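PDB 5H9N: lipocalin AI-4 from Rhodnius prolixus, which binds cysteinyl leukotrienes, here leukotriene C4, within a lipocalin barrel and, as a salivary protein, probably sequesters these mediators from the host during blood feeding. Local coordinates for residues R25-D30 against G77-Q82; E46-G51 against L56-K61; V98-D101 against Y105-L108. The protein carries 1 engineered substitution. All blocks are in the same frame, centred on the assembly; numbering follows the deposited sequence.

Overall arrangement
From the N terminus, the chain leaves the short helix 23-26 and enters the barrel through residues 25-30, the first half of interaction 1. Before that contact closes at 77-82, two consecutive strands form the hairpin of interaction 2, which is therefore nested inside the long loop closed by interaction 1. The two meet where G29 O lies close to T50 OG1 and where F81 packs on L56. Interaction 3 follows in series, closing a tight hairpin between strands 90-100 and 105-112. It also touches interaction 1, through F26 against A106 and L108, but stays about 7 Å from interaction 2 at the nearest atoms. All three belong to one curled antiparallel sheet.

Interaction 1: R25-D30 against G77-Q82; sequences RFFTGD and GFYSFQ
F27 drives the edge of its ring at the face of Y79, a T-shaped pair with centroids 5.1 Å apart and planes at 66°. With CG anti to the carbonyl carbon (chi1 -67°), the F27 ring is sent across toward strand 78-85. Its leading atoms are CE2 and CZ; CE2 comes within 3.8 Å of Y79 CZ, and CZ stands over the middle of the tyrosine ring. On its other flank the same ring reaches F81, which approaches from the opposite direction: F27 CE1 lies 3.9 Å from F81 CZ, near the plane of the F81 ring. Phenylalanine suits this place because a flat, apolar ring can serve two aromatic neighbours at once. The contact ties the end of helix 23-26 to strand 78-85 of the lipocalin barrel. Just beyond F27, residues G29, D30 and W31 fit the G-x-W signature that opens the first strand in lipocalins, and R128 bonds to the carbonyl oxygens of T28 and D30, consistent with the conserved arginine of that family. F27 is the centre of an inverse gamma turn, with a weak 2.9 Å bond from T28 N to F26 O, and this tight bend turns the chain from helix toward strand. F26 turns its edge to the face of F27, CD2 lying 3.5 Å above that ring's centre. F26 and F81 both touch the leukotriene, and F26 also stacks on W31.

Interaction 2: E46-G51 against L56-K61; sequences EKYQTG and LNFNGK. With LTX ((5~{S},6~{R},7~{E},9~{E},11~{Z},14~{Z})-6-[(2~{R})-2-[[(4~{S})-4-azanyl-5-oxidanyl-5-oxidanylidene-pentanoyl]amino]-3-( 2-hydroxy-2-oxoethylamino)-3-oxidanylidene-propyl]sulfanyl-5-oxidanyl-icosa-7,9,11,14-tetraenoic acid), chain B.
Y48 and F58 form the aromatic centre of this antiparallel hairpin, an offset stack with centroids 4.4 Å apart and planes only 15° from parallel. They point the same way from neighbouring strands: Y48 CE2 comes 3.4 Å from F58 CD1, over the rim of the phenyl ring, while F58 CB sits over the middle of the tyrosine ring in a CH-pi contact. With CG between its backbone N and carbonyl carbon (chi1 69°), F58 swings its ring alongside that of Y48. L56 CD1 touches the edge of the Y48 ring, and its other methyl, CD2, packs against C18 of the ligand.

Among the polar contacts, Q49 and N57 are a hydrogen-bonded pair, Q49 N to N57 O at 2.8 Å and N57 N to Q49 O at 2.9 Å. Nearer the other end of the strands, N59 OD1 accepts a hydrogen bond from K47 N at 2.9 Å. Y48 OH donates to E46 OE1, on its syn side but 32° out of the carboxylate plane, and is hydrogen-bonded to R110 NH1; R44 makes a salt bridge to E46 OE2.

Leukotriene C4 lies along the inner face, F58 CE1 3.5 Å from its C11. K61 brings NZ 2.7 Å from hydroxyl O3, and its backbone N bonds to carboxylate O32; G60, with no side chain, lets O32 come 3.3 Å from its CA. Apolar rings and L56 thus line the hydrocarbon chain, while K61 offers N-H donors to a hydroxyl and a carboxylate, its ammonium probably also favouring the latter.

Interaction 3: V98-D101 against Y105-L108; sequences VETD and YALL
With CG of both D101 (chi1 74°) and Y105 lying between the backbone N and the carbonyl carbon, the carboxylate comes over one face of the tyrosine ring. The two flat groups are stacked with planes 24° apart; D101 CG comes 3.4 Å from Y105 CE2, and OD1 lies above the ring toward its rim. The same oxygen accepts a hydrogen bond from Y105 N at 2.9 Å, on its syn side but 23° out of the carboxylate plane. The T100 hydroxyl, OG1, gives a 2.7 Å hydrogen bond to Y105 O. That carbonyl is also bonded by D101 N at 3.3 Å, both donors being tilted somewhat from its plane.

Strands 90-100 and 105-112 form a beta hairpin of the lipocalin barrel, and these bonds close its turn. T100 OG1 also bonds to Y102 N and D101 OD2 to N104 ND2, so a small hydroxyl and a short acid, each able to serve strand and turn at once, suit these positions. Farther from the turn, V98 and E99 both face L107 in a classic beta bulge. V98 N bonds to L107 O at 2.8 Å while E99 N makes only a weak bond to it, and L107 N returns a 2.8 Å bond to E99 O.

V98 CG1 packs beside L107 CD2, and L107 also touches L142 of helix 139-144. On the other side A106, small enough to lie 3.5 Å from T100 OG1 through CB, borders F26, and L108 touches the leukotriene. A carboxylate over a pi face would gain little electrostatically, so the D101 stack probably owes its place to the bonds from Y105 N and N104.

Interaction 1: R25-D30 against G77-Q82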
loop_
_atom_site.group_PDB
_atom_site.type_symbol
_atom_site.label_atom_id
_atom_site.label_comp_id
_atom_site.label_asym_id
_atom_site.label_seq_id
_atom_site.Cartn_x
_atom_site.Cartn_y
_atom_site.Cartn_z
ATOM N N ARG A 25 7.398 2.901 13.193
ATOM C CA ARG A 25 6.940 4.256 12.896
ATOM C C ARG A 25 5.942 4.289 11.756
ATOM O O ARG A 25 5.155 5.219 11.652
ATOM C CB ARG A 25 8.111 5.170 12.557
ATOM C CG ARG A 25 9.033 5.449 13.724
ATOM C CD ARG A 25 9.911 6.637 13.403
ATOM N NE ARG A 25 9.114 7.854 13.304
ATOM C CZ ARG A 25 9.430 8.890 12.537
ATOM N NH1 ARG A 25 10.522 8.846 11.788
ATOM N NH2 ARG A 25 8.644 9.956 12.505
ATOM N N PHE A 26 5.981 3.287 10.888
ATOM C CA PHE A 26 5.039 3.254 9.781
ATOM C C PHE A 26 3.683 2.676 10.194
ATOM O O PHE A 26 2.635 3.228 9.856
ATOM C CB PHE A 26 5.585 2.451 8.601
ATOM C CG PHE A 26 4.596 2.348 7.480
ATOM C CD1 PHE A 26 4.373 3.434 6.648
ATOM C CD2 PHE A 26 3.838 1.195 7.286
ATOM C CE1 PHE A 26 3.435 3.373 5.648
ATOM C CE2 PHE A 26 2.897 1.130 6.275
ATOM C CZ PHE A 26 2.701 2.218 5.456
ATOM N N PHE A 27 3.704 1.553 10.901
ATOM C CA PHE A 27 2.468 0.868 11.268
ATOM C C PHE A 27 1.889 1.421 12.561
ATOM O O PHE A 27 1.659 0.689 13.527
ATOM C CB PHE A 27 2.708 -0.641 11.379
ATOM C CG PHE A 27 3.023 -1.299 10.064
ATOM C CD1 PHE A 27 2.030 -1.495 9.115
ATOM C CD2 PHE A 27 4.313 -1.713 9.768
ATOM C CE1 PHE A 27 2.316 -2.100 7.905
ATOM C CE2 PHE A 27 4.607 -2.320 8.562
ATOM C CZ PHE A 27 3.611 -2.513 7.627
ATOM N N THR A 28 1.680 2.731 12.579
ATOM C CA THR A 28 1.024 3.400 13.690
ATOM C C THR A 28 0.164 4.517 13.114
ATOM O O THR A 28 0.504 5.087 12.077
ATOM C CB THR A 28 2.039 3.955 14.707
ATOM O OG1 THR A 28 1.349 4.408 15.877
ATOM C CG2 THR A 28 2.837 5.104 14.113
ATOM N N GLY A 29 -0.960 4.795 13.760
ATOM C CA GLY A 29 -1.851 5.852 13.306
ATOM C C GLY A 29 -2.668 5.509 12.071
ATOM O O GLY A 29 -2.819 4.344 11.708
ATOM N N ASP A 30 -3.214 6.544 11.440
ATOM C CA ASP A 30 -4.044 6.427 10.242
ATOM C C ASP A 30 -3.287 6.876 9.012
ATOM O O ASP A 30 -2.505 7.830 9.072
ATOM C CB ASP A 30 -5.304 7.283 10.366
ATOM C CG ASP A 30 -6.251 6.793 11.434
ATOM O OD1 ASP A 30 -6.197 5.599 11.767
ATOM O OD2 ASP A 30 -7.063 7.605 11.928
ATOM N N GLY A 77 11.621 -6.236 2.912
ATOM C CA GLY A 77 10.732 -5.091 2.834
ATOM C C GLY A 77 9.282 -5.439 2.581
ATOM O O GLY A 77 8.404 -4.594 2.777
ATOM N N PHE A 78 9.017 -6.665 2.160
ATOM C CA PHE A 78 7.645 -7.047 1.822
ATOM C C PHE A 78 6.879 -7.642 2.992
ATOM O O PHE A 78 7.431 -8.336 3.865
ATOM C CB PHE A 78 7.630 -8.031 0.649
ATOM C CG PHE A 78 7.624 -7.351 -0.694
ATOM C CD1 PHE A 78 8.808 -6.970 -1.291
ATOM C CD2 PHE A 78 6.426 -7.074 -1.349
ATOM C CE1 PHE A 78 8.796 -6.326 -2.530
ATOM C CE2 PHE A 78 6.420 -6.435 -2.557
ATOM C CZ PHE A 78 7.595 -6.071 -3.155
ATOM N N TYR A 79 5.580 -7.364 2.964
ATOM C CA TYR A 79 4.615 -7.870 3.921
ATOM C C TYR A 79 3.512 -8.594 3.179
ATOM O O TYR A 79 3.136 -8.197 2.073
ATOM C CB TYR A 79 4.026 -6.725 4.750
ATOM C CG TYR A 79 5.041 -6.106 5.672
ATOM C CD1 TYR A 79 5.926 -5.144 5.209
ATOM C CD2 TYR A 79 5.157 -6.525 6.990
ATOM C CE1 TYR A 79 6.878 -4.598 6.041
ATOM C CE2 TYR A 79 6.097 -5.981 7.829
ATOM C CZ TYR A 79 6.949 -5.018 7.358
ATOM O OH TYR A 79 7.899 -4.482 8.193
ATOM N N SER A 80 2.984 -9.646 3.796
ATOM C CA SER A 80 1.805 -10.350 3.315
ATOM C C SER A 80 0.655 -10.050 4.257
ATOM O O SER A 80 0.792 -10.211 5.473
ATOM C CB SER A 80 2.059 -11.855 3.252
ATOM O OG SER A 80 0.882 -12.574 2.941
ATOM N N PHE A 81 -0.469 -9.617 3.704
ATOM C CA PHE A 81 -1.662 -9.354 4.495
ATOM C C PHE A 81 -2.770 -10.312 4.123
ATOM O O PHE A 81 -3.134 -10.433 2.946
ATOM C CB PHE A 81 -2.111 -7.905 4.311
ATOM C CG PHE A 81 -1.268 -6.930 5.062
ATOM C CD1 PHE A 81 -1.561 -6.618 6.372
ATOM C CD2 PHE A 81 -0.143 -6.362 4.480
ATOM C CE1 PHE A 81 -0.763 -5.738 7.093
ATOM C CE2 PHE A 81 0.649 -5.465 5.198
ATOM C CZ PHE A 81 0.340 -5.169 6.507
ATOM N N GLN A 82 -3.292 -10.986 5.138
ATOM C CA GLN A 82 -4.443 -11.845 4.985
ATOM C C GLN A 82 -5.666 -11.055 5.400
ATOM O O GLN A 82 -5.766 -10.632 6.545
ATOM C CB GLN A 82 -4.290 -13.101 5.836
ATOM C CG GLN A 82 -5.314 -14.172 5.527
ATOM C CD GLN A 82 -5.275 -14.589 4.071
ATOM O OE1 GLN A 82 -4.203 -14.680 3.471
ATOM N NE2 GLN A 82 -6.447 -14.839 3.493
#

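Interaction 2: E46-G51 against L56-K61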
loop_
_atom_site.group_PDB
_atom_site.type_symbol
_atom_site.label_atom_id
_atom_site.label_comp_id
_atom_site.label_asym_id
_atom_site.label_seq_id
_atom_site.Cartn_x
_atom_site.Cartn_y
_atom_site.Cartn_z
ATOM N N GLU A 46 -10.176 5.896 1.136
ATOM C CA GLU A 46 -9.890 4.816 2.071
ATOM C C GLU A 46 -8.960 5.282 3.175
ATOM O O GLU A 46 -7.859 5.765 2.902
ATOM C CB GLU A 46 -9.264 3.625 1.338
ATOM C CG GLU A 46 -10.197 2.949 0.359
ATOM C CD GLU A 46 -9.618 1.676 -0.242
ATOM O OE1 GLU A 46 -8.384 1.484 -0.217
ATOM O OE2 GLU A 46 -10.429 0.874 -0.742
ATOM N N LYS A 47 -9.422 5.141 4.411
ATOM C CA LYS A 47 -8.627 5.412 5.602
ATOM C C LYS A 47 -8.148 4.090 6.169
ATOM O O LYS A 47 -8.960 3.267 6.600
ATOM C CB LYS A 47 -9.438 6.171 6.653
ATOM C CG LYS A 47 -8.629 6.494 7.907
ATOM C CD LYS A 47 -9.457 7.236 8.951
ATOM C CE LYS A 47 -10.517 6.332 9.564
ATOM N NZ LYS A 47 -11.182 6.969 10.736
ATOM N N TYR A 48 -6.834 3.881 6.158
ATOM C CA TYR A 48 -6.216 2.673 6.696
ATOM C C TYR A 48 -5.846 2.911 8.153
ATOM O O TYR A 48 -5.006 3.761 8.466
ATOM C CB TYR A 48 -4.989 2.281 5.864
ATOM C CG TYR A 48 -5.344 1.693 4.526
ATOM C CD1 TYR A 48 -5.901 2.483 3.528
ATOM C CD2 TYR A 48 -5.143 0.340 4.260
ATOM C CE1 TYR A 48 -6.241 1.935 2.287
ATOM C CE2 TYR A 48 -5.476 -0.207 3.035
ATOM C CZ TYR A 48 -6.034 0.587 2.057
ATOM O OH TYR A 48 -6.362 0.032 0.847
ATOM N N GLN A 49 -6.481 2.151 9.036
ATOM C CA GLN A 49 -6.249 2.245 10.466
ATOM C C GLN A 49 -5.292 1.147 10.867
ATOM O O GLN A 49 -5.522 -0.015 10.537
ATOM C CB GLN A 49 -7.564 2.119 11.211
ATOM C CG GLN A 49 -8.552 3.200 10.810
ATOM C CD GLN A 49 -9.911 3.032 11.441
ATOM O OE1 GLN A 49 -10.928 2.979 10.751
ATOM N NE2 GLN A 49 -9.940 2.954 12.757
ATOM N N THR A 50 -4.228 1.501 11.578
ATOM C CA THR A 50 -3.239 0.509 11.984
ATOM C C THR A 50 -3.323 0.216 13.470
ATOM O O THR A 50 -3.718 1.071 14.268
ATOM C CB THR A 50 -1.787 0.947 11.672
ATOM O OG1 THR A 50 -1.430 2.053 12.509
ATOM C CG2 THR A 50 -1.605 1.313 10.195
ATOM N N GLY A 51 -2.923 -0.998 13.833
ATOM C CA GLY A 51 -2.812 -1.392 15.227
ATOM C C GLY A 51 -1.567 -2.234 15.417
ATOM O O GLY A 51 -0.797 -2.434 14.472
ATOM N N LEU A 56 -4.544 -4.232 10.439
ATOM C CA LEU A 56 -5.125 -3.017 9.903
ATOM C C LEU A 56 -6.571 -3.215 9.505
ATOM O O LEU A 56 -7.055 -4.339 9.318
ATOM C CB LEU A 56 -4.292 -2.474 8.742
ATOM C CG LEU A 56 -3.945 -3.306 7.516
ATOM C CD1 LEU A 56 -5.004 -3.135 6.448
ATOM C CD2 LEU A 56 -2.593 -2.867 6.997
ATOM N N ASN A 57 -7.267 -2.092 9.485
ATOM C CA ASN A 57 -8.664 -2.018 9.101
ATOM C C ASN A 57 -8.797 -0.923 8.054
ATOM O O ASN A 57 -8.136 0.101 8.165
ATOM C CB ASN A 57 -9.554 -1.688 10.304
ATOM C CG ASN A 57 -9.538 -2.756 11.376
ATOM O OD1 ASN A 57 -8.823 -3.752 11.280
ATOM N ND2 ASN A 57 -10.330 -2.541 12.417
ATOM N N PHE A 58 -9.605 -1.119 7.020
ATOM C CA PHE A 58 -9.913 0.011 6.150
ATOM C C PHE A 58 -11.313 -0.138 5.595
ATOM O O PHE A 58 -11.886 -1.226 5.598
ATOM C CB PHE A 58 -8.861 0.177 5.031
ATOM C CG PHE A 58 -8.874 -0.908 3.981
ATOM C CD1 PHE A 58 -8.145 -2.074 4.160
ATOM C CD2 PHE A 58 -9.571 -0.736 2.793
ATOM C CE1 PHE A 58 -8.142 -3.064 3.183
ATOM C CE2 PHE A 58 -9.568 -1.719 1.815
ATOM C CZ PHE A 58 -8.860 -2.882 2.011
ATOM N N ASN A 59 -11.869 0.988 5.152
ATOM C CA ASN A 59 -13.198 1.014 4.547
ATOM C C ASN A 59 -13.079 0.691 3.061
ATOM O O ASN A 59 -12.805 1.578 2.246
ATOM C CB ASN A 59 -13.885 2.374 4.772
ATOM C CG ASN A 59 -13.033 3.551 4.322
ATOM O OD1 ASN A 59 -11.859 3.652 4.660
ATOM N ND2 ASN A 59 -13.629 4.443 3.549
ATOM N N GLY A 60 -13.248 -0.575 2.699
ATOM C CA GLY A 60 -13.058 -1.008 1.317
ATOM C C GLY A 60 -14.259 -0.789 0.414
ATOM O O GLY A 60 -15.286 -0.283 0.865
ATOM N N LYS A 61 -14.132 -1.177 -0.855
ATOM C CA LYS A 61 -15.133 -0.827 -1.874
ATOM C C LYS A 61 -16.552 -1.269 -1.523
ATOM O O LYS A 61 -17.505 -0.507 -1.695
ATOM C CB LYS A 61 -14.753 -1.406 -3.242
ATOM C CG LYS A 61 -13.677 -2.473 -3.234
ATOM C CD LYS A 61 -13.008 -2.556 -4.599
ATOM C CE LYS A 61 -11.924 -3.619 -4.639
ATOM N NZ LYS A 61 -11.332 -3.763 -5.997
HETATM O O2 LTX B . -3.298 -2.877 -5.530
HETATM C C1 LTX B . -4.125 -2.289 -6.266
HETATM O O1 LTX B . -4.555 -1.137 -6.015
HETATM C C2 LTX B . -4.607 -2.993 -7.513
HETATM C C3 LTX B . -6.045 -3.459 -7.308
HETATM C C4 LTX B . -6.206 -4.122 -5.942
HETATM C C5 LTX B . -7.553 -4.825 -5.837
HETATM O O3 LTX B . -8.615 -3.865 -5.749
HETATM C C6 LTX B . -7.613 -5.760 -4.633
HETATM C C7 LTX B . -7.492 -4.989 -3.325
HETATM C C8 LTX B . -6.449 -5.138 -2.491
HETATM C C9 LTX B . -6.395 -4.382 -1.230
HETATM C C10 LTX B . -5.524 -4.632 -0.241
HETATM C C11 LTX B . -5.557 -3.833 0.988
HETATM C C12 LTX B . -4.740 -3.943 2.044
HETATM C C13 LTX B . -3.599 -4.937 2.172
HETATM C C14 LTX B . -2.366 -4.476 1.420
HETATM C C15 LTX B . -1.546 -3.525 1.855
HETATM C C16 LTX B . -1.760 -2.811 3.169
HETATM C C17 LTX B . -1.318 -1.356 3.047
HETATM C C18 LTX B . -1.333 -0.696 4.421
HETATM C C19 LTX B . -1.196 0.816 4.330
HETATM C C20 LTX B . -1.178 1.439 5.712
HETATM O O32 LTX B . -12.115 -3.517 -0.540
HETATM C C21 LTX B . -11.451 -4.332 -1.208
HETATM O O31 LTX B . -10.474 -4.009 -1.914
HETATM C CA3 LTX B . -11.857 -5.782 -1.160
HETATM N N3 LTX B . -10.945 -6.587 -1.957
HETATM C C22 LTX B . -11.206 -7.835 -2.335
HETATM O O33 LTX B . -12.251 -8.383 -2.031
HETATM C CA2 LTX B . -10.192 -8.588 -3.150
HETATM C CB2 LTX B . -8.927 -7.774 -3.421
HETATM S SG2 LTX B . -9.153 -6.638 -4.748
HETATM N N2 LTX B . -10.790 -9.078 -4.374
HETATM C CD1 LTX B . -10.660 -10.341 -4.754
HETATM O OE1 LTX B . -9.771 -11.074 -4.345
HETATM C CG1 LTX B . -11.699 -10.804 -5.749
HETATM C CB1 LTX B . -11.308 -12.130 -6.384
HETATM C CA1 LTX B . -12.062 -12.311 -7.698
HETATM N N1 LTX B . -11.919 -11.091 -8.519
HETATM C C23 LTX B . -13.518 -12.564 -7.445
HETATM O O11 LTX B . -14.356 -11.803 -7.978
HETATM O O12 LTX B . -13.836 -13.529 -6.717
#

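Interaction 3: V98-D101 against Y105-L108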
loop_
_atom_site.group_PDB
_atom_site.type_symbol
_atom_site.label_atom_id
_atom_site.label_comp_id
_atom_site.label_asym_id
_atom_site.label_seq_id
_atom_site.Cartn_x
_atom_site.Cartn_y
_atom_site.Cartn_z
ATOM N N VAL A 98 8.052 1.751 -0.301
ATOM C CA VAL A 98 9.145 2.180 -1.150
ATOM C C VAL A 98 9.891 3.362 -0.540
ATOM O O VAL A 98 11.116 3.377 -0.510
ATOM C CB VAL A 98 8.623 2.535 -2.558
ATOM C CG1 VAL A 98 9.752 3.007 -3.445
ATOM C CG2 VAL A 98 7.916 1.322 -3.177
ATOM N N GLU A 99 9.143 4.342 -0.053
ATOM C CA GLU A 99 9.721 5.543 0.537
ATOM C C GLU A 99 8.712 6.135 1.497
ATOM O O GLU A 99 7.531 6.202 1.155
ATOM C CB GLU A 99 10.068 6.572 -0.544
ATOM C CG GLU A 99 11.326 6.325 -1.333
ATOM C CD GLU A 99 12.532 6.986 -0.709
ATOM O OE1 GLU A 99 12.942 8.056 -1.205
ATOM O OE2 GLU A 99 13.062 6.442 0.281
ATOM N N THR A 100 9.139 6.576 2.677
ATOM C CA THR A 100 8.221 7.245 3.604
ATOM C C THR A 100 8.986 8.155 4.536
ATOM O O THR A 100 10.147 7.882 4.834
ATOM C CB THR A 100 7.393 6.236 4.444
ATOM O OG1 THR A 100 6.473 6.944 5.283
ATOM C CG2 THR A 100 8.287 5.392 5.315
ATOM N N ASP A 101 8.355 9.246 4.976
ATOM C CA ASP A 101 8.939 10.063 6.040
ATOM C C ASP A 101 8.165 9.851 7.340
ATOM O O ASP A 101 8.391 10.554 8.321
ATOM C CB ASP A 101 8.990 11.549 5.640
ATOM C CG ASP A 101 7.629 12.232 5.659
ATOM O OD1 ASP A 101 6.599 11.539 5.650
ATOM O OD2 ASP A 101 7.611 13.480 5.667
ATOM N N TYR A 105 3.937 11.267 4.475
ATOM C CA TYR A 105 3.614 10.509 3.270
ATOM C C TYR A 105 4.251 9.138 3.274
ATOM O O TYR A 105 5.248 8.910 3.960
ATOM C CB TYR A 105 4.077 11.268 2.019
ATOM C CG TYR A 105 5.586 11.453 1.940
ATOM C CD1 TYR A 105 6.410 10.461 1.414
ATOM C CD2 TYR A 105 6.180 12.622 2.386
ATOM C CE1 TYR A 105 7.798 10.632 1.356
ATOM C CE2 TYR A 105 7.559 12.798 2.325
ATOM C CZ TYR A 105 8.355 11.802 1.811
ATOM O OH TYR A 105 9.725 11.991 1.758
ATOM N N ALA A 106 3.714 8.247 2.453
ATOM C CA ALA A 106 4.343 6.964 2.191
ATOM C C ALA A 106 3.990 6.512 0.795
ATOM O O ALA A 106 2.808 6.507 0.424
ATOM C CB ALA A 106 3.907 5.925 3.210
ATOM N N LEU A 107 4.988 6.145 0.008
ATOM C CA LEU A 107 4.800 5.547 -1.305
ATOM C C LEU A 107 4.948 4.050 -1.164
ATOM O O LEU A 107 6.002 3.585 -0.732
ATOM C CB LEU A 107 5.843 6.081 -2.288
ATOM C CG LEU A 107 5.779 5.518 -3.703
ATOM C CD1 LEU A 107 4.489 5.921 -4.384
ATOM C CD2 LEU A 107 7.010 5.922 -4.517
ATOM N N LEU A 108 3.892 3.309 -1.482
ATOM C CA LEU A 108 3.880 1.858 -1.375
ATOM C C LEU A 108 3.708 1.197 -2.718
ATOM O O LEU A 108 3.108 1.761 -3.645
ATOM C CB LEU A 108 2.751 1.384 -0.442
ATOM C CG LEU A 108 3.036 1.311 1.058
ATOM C CD1 LEU A 108 3.379 2.692 1.612
ATOM C CD2 LEU A 108 1.848 0.712 1.802
#